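PDB 2AAN: auracyanin-A from Chloroflexus aurantiacus, which carries a single copper ion in a cupredoxin fold and probably accepts electrons, as a soluble carrier, from the membrane-bound alternative complex III. Local coordinates for residues 46-60 with 97-111. Residues are numbered along the deposited sequence; the frame is centred on the assembly and turned at random.
Sequences TIRFKNNSAVQQHNW and ESPLANGNETVEVTF. With CU (copper (II) ion), chain B.
Three backbone carbonyls grip the side-chain amide nitrogen of N51: N51 ND2 donates to Q56 O at 2.9 Å within its own loop and, more weakly, across the contact to N102 O (3.0 Å) and A101 O. CG lies anti to the backbone N (chi1 -168°), which carries the amide over to the carbonyls of A101 and N102, while N51 OD1 accepts from S53 N, closing an Asx turn. With an alanine here, Q56 O, N102 O and A101 O would each lose a donor and S53 N its Asx-turn acceptor, and the 51-56 loop is likely to be held less firmly beside H58, whose ring meets N51 CG at its edge. A101 pairs with H58 by two backbone bonds, and H58 ND1 binds the copper ion at 2.1 Å; C123, H128 and M132 complete the site.

Leading up to N51, strand 46-50 of the cupredoxin fold runs antiparallel (166°) to 106-111. On the face of T46, R48, K50, T106, E108 and T110, T46 OG1 and T110 OG1 share a hydrogen bond of 2.8 Å. Nearby, T106 CG2 sits 3.6 Å above the guanidinium centre of R48, whose NH1 reaches E108 OE1 in a weak salt bridge, 3.4 Å long, the two planar groups nearly perpendicular (89°). On the face of I47, F49, V107 and V109, I47 points CG1 at the edge of the F111 ring and CG2 over the W60 ring. This chemistry implies a strand pair polar on one face and apolar on the other, with N51 fastening the 51-56 loop to the 101-102 carbonyls while the H58-A101 pair holds the copper ligand's backbone.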
loop_
_atom_site.group_PDB
_atom_site.type_symbol
_atom_site.label_atom_id
_atom_site.label_comp_id
_atom_site.label_asym_id
_atom_site.label_seq_id
_atom_site.Cartn_x
_atom_site.Cartn_y
_atom_site.Cartn_z
ATOM N N THR A 46 -5.875 -11.055 1.220
ATOM C CA THR A 46 -6.756 -9.909 1.196
ATOM C C THR A 46 -6.202 -8.923 2.242
ATOM O O THR A 46 -6.116 -9.236 3.419
ATOM C CB THR A 46 -8.243 -10.277 1.486
ATOM O OG1 THR A 46 -8.734 -11.200 0.483
ATOM C CG2 THR A 46 -9.113 -8.999 1.478
ATOM N N ILE A 47 -5.774 -7.763 1.784
ATOM C CA ILE A 47 -5.443 -6.653 2.679
ATOM C C ILE A 47 -6.709 -5.847 2.928
ATOM O O ILE A 47 -7.382 -5.410 1.994
ATOM C CB ILE A 47 -4.325 -5.753 2.077
ATOM C CG1 ILE A 47 -3.020 -6.547 1.916
ATOM C CG2 ILE A 47 -4.162 -4.486 2.920
ATOM C CD1 ILE A 47 -2.279 -6.774 3.165
ATOM N N ARG A 48 -7.078 -5.766 4.185
ATOM C CA ARG A 48 -8.180 -4.956 4.621
ATOM C C ARG A 48 -7.578 -3.755 5.347
ATOM O O ARG A 48 -7.109 -3.853 6.471
ATOM C CB ARG A 48 -9.089 -5.772 5.526
ATOM C CG ARG A 48 -10.354 -5.043 5.977
ATOM C CD ARG A 48 -11.282 -5.976 6.757
ATOM N NE ARG A 48 -12.377 -5.242 7.387
ATOM C CZ ARG A 48 -13.503 -4.864 6.774
ATOM N NH1 ARG A 48 -13.728 -5.154 5.487
ATOM N NH2 ARG A 48 -14.422 -4.185 7.460
ATOM N N PHE A 49 -7.563 -2.627 4.657
ATOM C CA PHE A 49 -6.910 -1.431 5.119
ATOM C C PHE A 49 -7.932 -0.501 5.697
ATOM O O PHE A 49 -8.856 -0.087 5.023
ATOM C CB PHE A 49 -6.191 -0.784 3.954
ATOM C CG PHE A 49 -5.530 0.507 4.280
ATOM C CD1 PHE A 49 -4.681 0.626 5.344
ATOM C CD2 PHE A 49 -5.757 1.628 3.488
ATOM C CE1 PHE A 49 -4.025 1.815 5.626
ATOM C CE2 PHE A 49 -5.127 2.830 3.779
ATOM C CZ PHE A 49 -4.263 2.918 4.889
ATOM N N LYS A 50 -7.762 -0.221 6.971
ATOM C CA LYS A 50 -8.676 0.607 7.707
ATOM C C LYS A 50 -8.036 1.970 7.914
ATOM O O LYS A 50 -6.978 2.108 8.562
ATOM C CB LYS A 50 -8.977 -0.020 9.056
ATOM C CG LYS A 50 -10.062 0.699 9.845
ATOM C CD LYS A 50 -10.228 0.019 11.215
ATOM C CE LYS A 50 -11.457 0.536 11.980
ATOM N NZ LYS A 50 -11.647 2.011 11.843
ATOM N N ASN A 51 -8.670 2.985 7.354
ATOM C CA ASN A 51 -8.240 4.350 7.609
ATOM C C ASN A 51 -8.734 4.789 8.965
ATOM O O ASN A 51 -9.918 5.024 9.152
ATOM C CB ASN A 51 -8.751 5.307 6.515
ATOM C CG ASN A 51 -8.089 6.645 6.582
ATOM O OD1 ASN A 51 -7.360 6.927 7.542
ATOM N ND2 ASN A 51 -8.288 7.468 5.566
ATOM N N ASN A 52 -7.822 4.932 9.912
ATOM C CA ASN A 52 -8.170 5.350 11.272
ATOM C C ASN A 52 -8.118 6.855 11.480
ATOM O O ASN A 52 -8.172 7.330 12.605
ATOM C CB ASN A 52 -7.231 4.645 12.256
ATOM C CG ASN A 52 -7.496 3.163 12.311
ATOM O OD1 ASN A 52 -8.620 2.762 12.575
ATOM N ND2 ASN A 52 -6.475 2.338 12.057
ATOM N N SER A 53 -7.962 7.601 10.399
ATOM C CA SER A 53 -8.049 9.061 10.460
ATOM C C SER A 53 -9.358 9.495 9.811
ATOM O O SER A 53 -9.824 8.883 8.836
ATOM C CB SER A 53 -6.893 9.716 9.706
ATOM O OG SER A 53 -7.062 11.130 9.601
ATOM N N ALA A 54 -9.911 10.575 10.341
ATOM C CA ALA A 54 -11.125 11.178 9.825
ATOM C C ALA A 54 -10.766 12.204 8.758
ATOM O O ALA A 54 -11.622 12.648 8.026
ATOM C CB ALA A 54 -11.870 11.855 10.970
ATOM N N VAL A 55 -9.480 12.560 8.649
ATOM C CA VAL A 55 -9.076 13.744 7.871
ATOM C C VAL A 55 -7.914 13.519 6.884
ATOM O O VAL A 55 -7.368 14.464 6.308
ATOM C CB VAL A 55 -8.730 14.893 8.845
ATOM C CG1 VAL A 55 -9.939 15.209 9.741
ATOM C CG2 VAL A 55 -7.510 14.554 9.710
ATOM N N GLN A 56 -7.560 12.265 6.664
ATOM C CA GLN A 56 -6.519 11.938 5.739
ATOM C C GLN A 56 -7.179 10.994 4.781
ATOM O O GLN A 56 -8.159 10.322 5.157
ATOM C CB GLN A 56 -5.401 11.255 6.470
ATOM C CG GLN A 56 -4.695 12.134 7.440
ATOM C CD GLN A 56 -3.731 13.084 6.768
ATOM O OE1 GLN A 56 -3.496 13.014 5.551
ATOM N NE2 GLN A 56 -3.112 13.928 7.567
ATOM N N GLN A 57 -6.679 11.007 3.548
ATOM C CA GLN A 57 -6.850 9.885 2.637
ATOM C C GLN A 57 -5.575 9.081 2.702
ATOM O O GLN A 57 -4.531 9.630 2.945
ATOM C CB GLN A 57 -7.171 10.325 1.182
ATOM C CG GLN A 57 -6.451 11.545 0.730
ATOM C CD GLN A 57 -6.748 11.947 -0.671
ATOM O OE1 GLN A 57 -7.447 11.255 -1.409
ATOM N NE2 GLN A 57 -6.194 13.085 -1.063
ATOM N N HIS A 58 -5.682 7.781 2.481
ATOM C CA HIS A 58 -4.530 6.897 2.401
ATOM C C HIS A 58 -4.803 5.798 1.380
ATOM O O HIS A 58 -5.949 5.392 1.168
ATOM C CB HIS A 58 -4.301 6.171 3.720
ATOM C CG HIS A 58 -3.904 7.050 4.870
ATOM N ND1 HIS A 58 -2.697 7.713 4.927
ATOM C CD2 HIS A 58 -4.561 7.367 6.016
ATOM C CE1 HIS A 58 -2.625 8.398 6.058
ATOM N NE2 HIS A 58 -3.734 8.181 6.753
ATOM N N ASN A 59 -3.722 5.207 0.906
ATOM C CA ASN A 59 -3.818 3.928 0.215
ATOM C C ASN A 59 -2.710 2.986 0.663
ATOM O O ASN A 59 -1.880 3.339 1.510
ATOM C CB ASN A 59 -3.896 4.108 -1.316
ATOM C CG ASN A 59 -2.721 4.857 -1.903
ATOM O OD1 ASN A 59 -1.666 4.878 -1.321
ATOM N ND2 ASN A 59 -2.907 5.480 -3.082
ATOM N N TRP A 60 -2.761 1.771 0.143
ATOM C CA TRP A 60 -1.763 0.709 0.430
ATOM C C TRP A 60 -1.406 0.140 -0.908
ATOM O O TRP A 60 -2.251 -0.479 -1.534
ATOM C CB TRP A 60 -2.353 -0.380 1.316
ATOM C CG TRP A 60 -1.395 -1.464 1.713
ATOM C CD1 TRP A 60 -0.694 -1.529 2.862
ATOM C CD2 TRP A 60 -1.118 -2.676 1.000
ATOM N NE1 TRP A 60 0.094 -2.669 2.884
ATOM C CE2 TRP A 60 -0.173 -3.406 1.764
ATOM C CE3 TRP A 60 -1.532 -3.196 -0.219
ATOM C CZ2 TRP A 60 0.361 -4.619 1.339
ATOM C CZ3 TRP A 60 -1.002 -4.406 -0.639
ATOM C CH2 TRP A 60 -0.088 -5.118 0.149
ATOM N N GLU A 97 -2.848 -2.787 -5.655
ATOM C CA GLU A 97 -3.281 -1.472 -5.206
ATOM C C GLU A 97 -4.574 -1.546 -4.434
ATOM O O GLU A 97 -5.594 -1.996 -4.968
ATOM C CB GLU A 97 -3.581 -0.513 -6.371
ATOM C CG GLU A 97 -2.585 -0.332 -7.428
ATOM C CD GLU A 97 -3.188 0.395 -8.653
ATOM O OE1 GLU A 97 -4.339 0.883 -8.593
ATOM O OE2 GLU A 97 -2.504 0.486 -9.675
ATOM N N SER A 98 -4.558 -1.038 -3.207
ATOM C CA SER A 98 -5.811 -0.798 -2.511
ATOM C C SER A 98 -6.560 0.339 -3.229
ATOM O O SER A 98 -5.959 1.232 -3.818
ATOM C CB SER A 98 -5.611 -0.456 -1.039
ATOM O OG SER A 98 -5.270 0.897 -0.902
ATOM N N PRO A 99 -7.888 0.302 -3.177
ATOM C CA PRO A 99 -8.616 1.499 -3.505
ATOM C C PRO A 99 -8.152 2.626 -2.573
ATOM O O PRO A 99 -7.566 2.362 -1.522
ATOM C CB PRO A 99 -10.062 1.102 -3.185
ATOM C CG PRO A 99 -10.087 -0.336 -3.303
ATOM C CD PRO A 99 -8.781 -0.786 -2.784
ATOM N N LEU A 100 -8.445 3.864 -2.947
ATOM C CA LEU A 100 -8.148 5.009 -2.138
ATOM C C LEU A 100 -9.105 5.091 -0.980
ATOM O O LEU A 100 -10.303 5.093 -1.169
ATOM C CB LEU A 100 -8.273 6.259 -2.978
ATOM C CG LEU A 100 -7.776 7.600 -2.461
ATOM C CD1 LEU A 100 -6.335 7.579 -2.039
ATOM C CD2 LEU A 100 -7.927 8.605 -3.568
ATOM N N ALA A 101 -8.585 5.192 0.232
ATOM C CA ALA A 101 -9.465 5.200 1.387
ATOM C C ALA A 101 -9.620 6.620 1.913
ATOM O O ALA A 101 -8.659 7.268 2.283
ATOM C CB ALA A 101 -8.974 4.281 2.427
ATOM N N ASN A 102 -10.857 7.105 1.919
ATOM C CA ASN A 102 -11.186 8.384 2.524
ATOM C C ASN A 102 -11.286 8.268 4.017
ATOM O O ASN A 102 -11.124 7.176 4.577
ATOM C CB ASN A 102 -12.482 8.921 1.910
ATOM C CG ASN A 102 -12.292 9.314 0.453
ATOM O OD1 ASN A 102 -11.206 9.728 0.047
ATOM N ND2 ASN A 102 -13.332 9.189 -0.329
ATOM N N GLY A 103 -11.540 9.395 4.676
ATOM C CA GLY A 103 -11.663 9.427 6.139
ATOM C C GLY A 103 -12.553 8.327 6.715
ATOM O O GLY A 103 -13.662 8.110 6.237
ATOM N N ASN A 104 -12.038 7.610 7.717
ATOM C CA ASN A 104 -12.752 6.538 8.409
ATOM C C ASN A 104 -13.209 5.375 7.524
ATOM O O ASN A 104 -13.995 4.567 7.949
ATOM C CB ASN A 104 -13.917 7.106 9.214
ATOM C CG ASN A 104 -13.463 8.074 10.290
ATOM O OD1 ASN A 104 -13.975 9.181 10.401
ATOM N ND2 ASN A 104 -12.490 7.659 11.082
ATOM N N GLU A 105 -12.666 5.253 6.321
ATOM C CA GLU A 105 -13.098 4.233 5.381
ATOM C C GLU A 105 -12.228 2.986 5.457
ATOM O O GLU A 105 -11.031 3.070 5.675
ATOM C CB GLU A 105 -13.068 4.806 3.963
ATOM C CG GLU A 105 -13.592 3.874 2.885
ATOM C CD GLU A 105 -13.674 4.509 1.470
ATOM O OE1 GLU A 105 -13.212 5.673 1.245
ATOM O OE2 GLU A 105 -14.225 3.807 0.581
ATOM N N THR A 106 -12.839 1.828 5.250
ATOM C CA THR A 106 -12.088 0.581 5.087
ATOM C C THR A 106 -12.187 0.116 3.665
ATOM O O THR A 106 -13.266 0.036 3.116
ATOM C CB THR A 106 -12.587 -0.536 6.033
ATOM O OG1 THR A 106 -12.334 -0.153 7.388
ATOM C CG2 THR A 106 -11.863 -1.859 5.782
ATOM N N VAL A 107 -11.052 -0.248 3.090
ATOM C CA VAL A 107 -10.978 -0.720 1.735
ATOM C C VAL A 107 -10.245 -2.054 1.718
ATOM O O VAL A 107 -9.581 -2.435 2.677
ATOM C CB VAL A 107 -10.289 0.286 0.821
ATOM C CG1 VAL A 107 -11.015 1.635 0.877
ATOM C CG2 VAL A 107 -8.824 0.470 1.180
ATOM N N GLU A 108 -10.381 -2.783 0.623
ATOM C CA GLU A 108 -9.730 -4.091 0.508
ATOM C C GLU A 108 -9.085 -4.246 -0.821
ATOM O O GLU A 108 -9.589 -3.780 -1.833
ATOM C CB GLU A 108 -10.727 -5.257 0.651
ATOM C CG GLU A 108 -11.427 -5.323 2.005
ATOM C CD GLU A 108 -12.224 -6.626 2.204
ATOM O OE1 GLU A 108 -12.132 -7.199 3.322
ATOM O OE2 GLU A 108 -12.935 -7.058 1.251
ATOM N N VAL A 109 -7.983 -4.960 -0.818
ATOM C CA VAL A 109 -7.410 -5.497 -2.056
ATOM C C VAL A 109 -7.010 -6.950 -1.865
ATOM O O VAL A 109 -6.329 -7.269 -0.912
ATOM C CB VAL A 109 -6.188 -4.677 -2.540
ATOM C CG1 VAL A 109 -5.281 -4.330 -1.398
ATOM C CG2 VAL A 109 -5.419 -5.467 -3.607
ATOM N N THR A 110 -7.472 -7.833 -2.760
ATOM C CA THR A 110 -7.058 -9.236 -2.765
ATOM C C THR A 110 -6.042 -9.460 -3.877
ATOM O O THR A 110 -6.258 -9.029 -5.025
ATOM C CB THR A 110 -8.284 -10.176 -2.972
ATOM O OG1 THR A 110 -9.264 -9.924 -1.950
ATOM C CG2 THR A 110 -7.901 -11.619 -2.934
ATOM N N PHE A 111 -4.922 -10.103 -3.547
ATOM C CA PHE A 111 -3.894 -10.400 -4.548
ATOM C C PHE A 111 -3.230 -11.740 -4.240
ATOM O O PHE A 111 -3.373 -12.282 -3.164
ATOM C CB PHE A 111 -2.848 -9.280 -4.623
ATOM C CG PHE A 111 -2.006 -9.130 -3.370
ATOM C CD1 PHE A 111 -0.725 -9.666 -3.296
ATOM C CD2 PHE A 111 -2.473 -8.400 -2.284
ATOM C CE1 PHE A 111 0.052 -9.519 -2.170
ATOM C CE2 PHE A 111 -1.689 -8.240 -1.153
ATOM C CZ PHE A 111 -0.439 -8.797 -1.089
HETATM CU CU CU B . -1.317 7.954 3.415
HETATM O O HOH W 1 -13.073 -2.177 9.733
#